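Local coordinates for protein AGR_L_2016p (PDB 2GVH) that probably hydrolyses acyl-CoA thioesters to the free carboxylic acid and coenzyme A, as a double hot-dog thioesterase, at residues Thr40-His43 / Gly44-Gly48. Numbering follows the deposited sequence.
Sequences TNHH and GTLFG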
ATOM      1  N   THR B  40      11.084  -4.722  11.539  1.00 88.64           N
ATOM      2  CA  THR B  40      11.722  -3.450  11.913  1.00 87.66           C
ATOM      3  C   THR B  40      11.167  -2.237  11.153  1.00 85.38           C
ATOM      4  O   THR B  40      11.207  -1.115  11.658  1.00 88.52           O
ATOM      5  CB  THR B  40      13.275  -3.480  11.764  1.00 89.15           C
ATOM      6  OG1 THR B  40      13.628  -3.839  10.422  1.00 88.56           O
ATOM      7  CG2 THR B  40      13.922  -4.455  12.770  1.00 88.58           C
ATOM      8  N   ASN B  41      10.658  -2.460   9.943  1.00 79.10           N
ATOM      9  CA  ASN B  41      10.094  -1.374   9.122  1.00 77.98           C
ATOM     10  C   ASN B  41       8.761  -0.861   9.677  1.00 79.42           C
ATOM     11  O   ASN B  41       8.575   0.347   9.894  1.00 83.36           O
ATOM     12  CB  ASN B  41       9.929  -1.828   7.656  1.00 74.78           C
ATOM     13  CG  ASN B  41       9.401  -0.714   6.751  1.00 86.01           C
ATOM     14  OD1 ASN B  41       9.908   0.417   6.774  1.00 88.71           O
ATOM     15  ND2 ASN B  41       8.374  -1.032   5.954  1.00 81.84           N
ATOM     16  N   HIS B  42       7.843  -1.789   9.917  1.00 81.93           N
ATOM     17  CA  HIS B  42       6.584  -1.443  10.537  1.00 83.97           C
ATOM     18  C   HIS B  42       6.796  -0.861  11.949  1.00 85.17           C
ATOM     19  O   HIS B  42       6.198   0.168  12.336  1.00 86.03           O
ATOM     20  CB  HIS B  42       5.651  -2.653  10.559  1.00 84.35           C
ATOM     21  CG  HIS B  42       4.208  -2.295  10.705  1.00 82.21           C
ATOM     22  ND1 HIS B  42       3.264  -3.189  11.158  1.00 80.91           N
ATOM     23  CD2 HIS B  42       3.548  -1.136  10.467  1.00 81.45           C
ATOM     24  CE1 HIS B  42       2.080  -2.601  11.182  1.00 82.88           C
ATOM     25  NE2 HIS B  42       2.223  -1.356  10.765  1.00 87.08           N
ATOM     26  N   HIS B  43       7.673  -1.506  12.709  1.00 84.65           N
ATOM     27  CA  HIS B  43       7.975  -1.027  14.047  1.00 84.00           C
ATOM     28  C   HIS B  43       8.425   0.426  13.959  1.00 83.39           C
ATOM     29  O   HIS B  43       7.831   1.304  14.585  1.00 83.47           O
ATOM     30  CB  HIS B  43       9.050  -1.896  14.705  1.00 83.16           C
ATOM     31  CG  HIS B  43       9.167  -1.681  16.182  1.00 85.58           C
ATOM     32  ND1 HIS B  43       9.835  -0.602  16.728  1.00 86.60           N
ATOM     33  CD2 HIS B  43       8.695  -2.398  17.229  1.00 82.48           C
ATOM     34  CE1 HIS B  43       9.775  -0.665  18.044  1.00 87.21           C
ATOM     35  NE2 HIS B  43       9.088  -1.746  18.373  1.00 91.70           N
ATOM     36  N   GLY B  44       9.437   0.655  13.124  1.00 83.10           N
ATOM     37  CA  GLY B  44      10.083   1.957  12.986  1.00 83.67           C
ATOM     38  C   GLY B  44       9.181   3.056  12.458  1.00 84.21           C
ATOM     39  O   GLY B  44       9.452   4.233  12.680  1.00 85.29           O
ATOM     40  N   THR B  45       8.119   2.670  11.744  1.00 83.25           N
ATOM     41  CA  THR B  45       7.185   3.632  11.182  1.00 81.67           C
ATOM     42  C   THR B  45       5.965   3.807  12.055  1.00 80.77           C
ATOM     43  O   THR B  45       5.446   4.913  12.186  1.00 81.40           O
ATOM     44  CB  THR B  45       6.707   3.244   9.764  1.00 82.90           C
ATOM     45  OG1 THR B  45       6.195   1.902   9.763  1.00 81.16           O
ATOM     46  CG2 THR B  45       7.830   3.400   8.756  1.00 76.28           C
ATOM     47  N   LEU B  46       5.508   2.712  12.647  1.00 79.87           N
ATOM     48  CA  LEU B  46       4.340   2.764  13.505  1.00 77.93           C
ATOM     49  C   LEU B  46       4.640   3.461  14.827  1.00 76.87           C
ATOM     50  O   LEU B  46       3.832   4.235  15.313  1.00 77.98           O
ATOM     51  CB  LEU B  46       3.788   1.369  13.740  1.00 78.00           C
ATOM     52  CG  LEU B  46       2.392   1.414  14.339  1.00 74.86           C
ATOM     53  CD1 LEU B  46       1.448   0.581  13.545  1.00 80.36           C
ATOM     54  CD2 LEU B  46       2.472   0.935  15.751  1.00 82.49           C
ATOM     55  N   PHE B  47       5.790   3.184  15.425  1.00 76.23           N
ATOM     56  CA  PHE B  47       6.227   3.973  16.565  1.00 75.39           C
ATOM     57  C   PHE B  47       7.047   5.105  15.978  1.00 76.61           C
ATOM     58  O   PHE B  47       8.289   5.168  16.077  1.00 79.24           O
ATOM     59  CB  PHE B  47       7.003   3.104  17.535  1.00 74.67           C
ATOM     60  CG  PHE B  47       6.206   1.956  18.068  1.00 74.09           C
ATOM     61  CD1 PHE B  47       5.210   2.170  19.002  1.00 71.80           C
ATOM     62  CD2 PHE B  47       6.454   0.654  17.630  1.00 73.67           C
ATOM     63  CE1 PHE B  47       4.470   1.126  19.497  1.00 69.07           C
ATOM     64  CE2 PHE B  47       5.733  -0.408  18.131  1.00 69.38           C
ATOM     65  CZ  PHE B  47       4.727  -0.164  19.068  1.00 71.21           C
ATOM     66  N   GLY B  48       6.314   5.987  15.317  1.00 77.18           N
ATOM     67  CA  GLY B  48       6.870   6.980  14.401  1.00 73.90           C
ATOM     68  C   GLY B  48       5.666   7.566  13.705  1.00 73.40           C
ATOM     69  O   GLY B  48       4.541   7.573  14.264  1.00 73.89           O
TER
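The imidazole of His-43 takes the edge of the Phe-47 ring on one face, an edge-to-face pair with centroids 4.7 Å apart and planes at 51°. The pair lies at the C-terminal end of the short helix 40-46, which precedes the long helix 49-67 in the first of the chain's two hot-dog folds. CD2 of Phe-47 sits over the middle of the imidazole, 3.6 Å from His-43 CE1. On one face of the Phe-47 ring lies CD2 of its neighbour Leu-46. The His-42 ring has OG1 of Thr-45 at its edge, and NE2 of His-42 lies 3.5 Å from Leu-46 CD1.

His-43 has CG anti to its backbone N (chi1 -166°). This sets the imidazole beside its own carbonyl carbon, where the Phe-47 ring comes over its face. Phe-47 also packs on Met-111 and Ala-113 of strand 104-115. NE2 of His-42 makes a weak hydrogen bond to Asp-33 of strand 29-35. Thr-40 OG1 hydrogen-bonds Pro-37 O of the second subunit, another copy of this protein.

The backbone bonds are helical. Gly-44 N reaches Thr-40 O at 2.9 Å, and Leu-46 N reaches His-42 O at 2.7 Å. OG1 of Thr-45 turns back toward the preceding turn, 2.8 Å from Asn-41 O and 3.1 Å from His-42 O. Phe-47, the first residue to leave helical geometry, still gives its N-H to His-43 O at 2.9 Å, with an N-H...O angle of 164°.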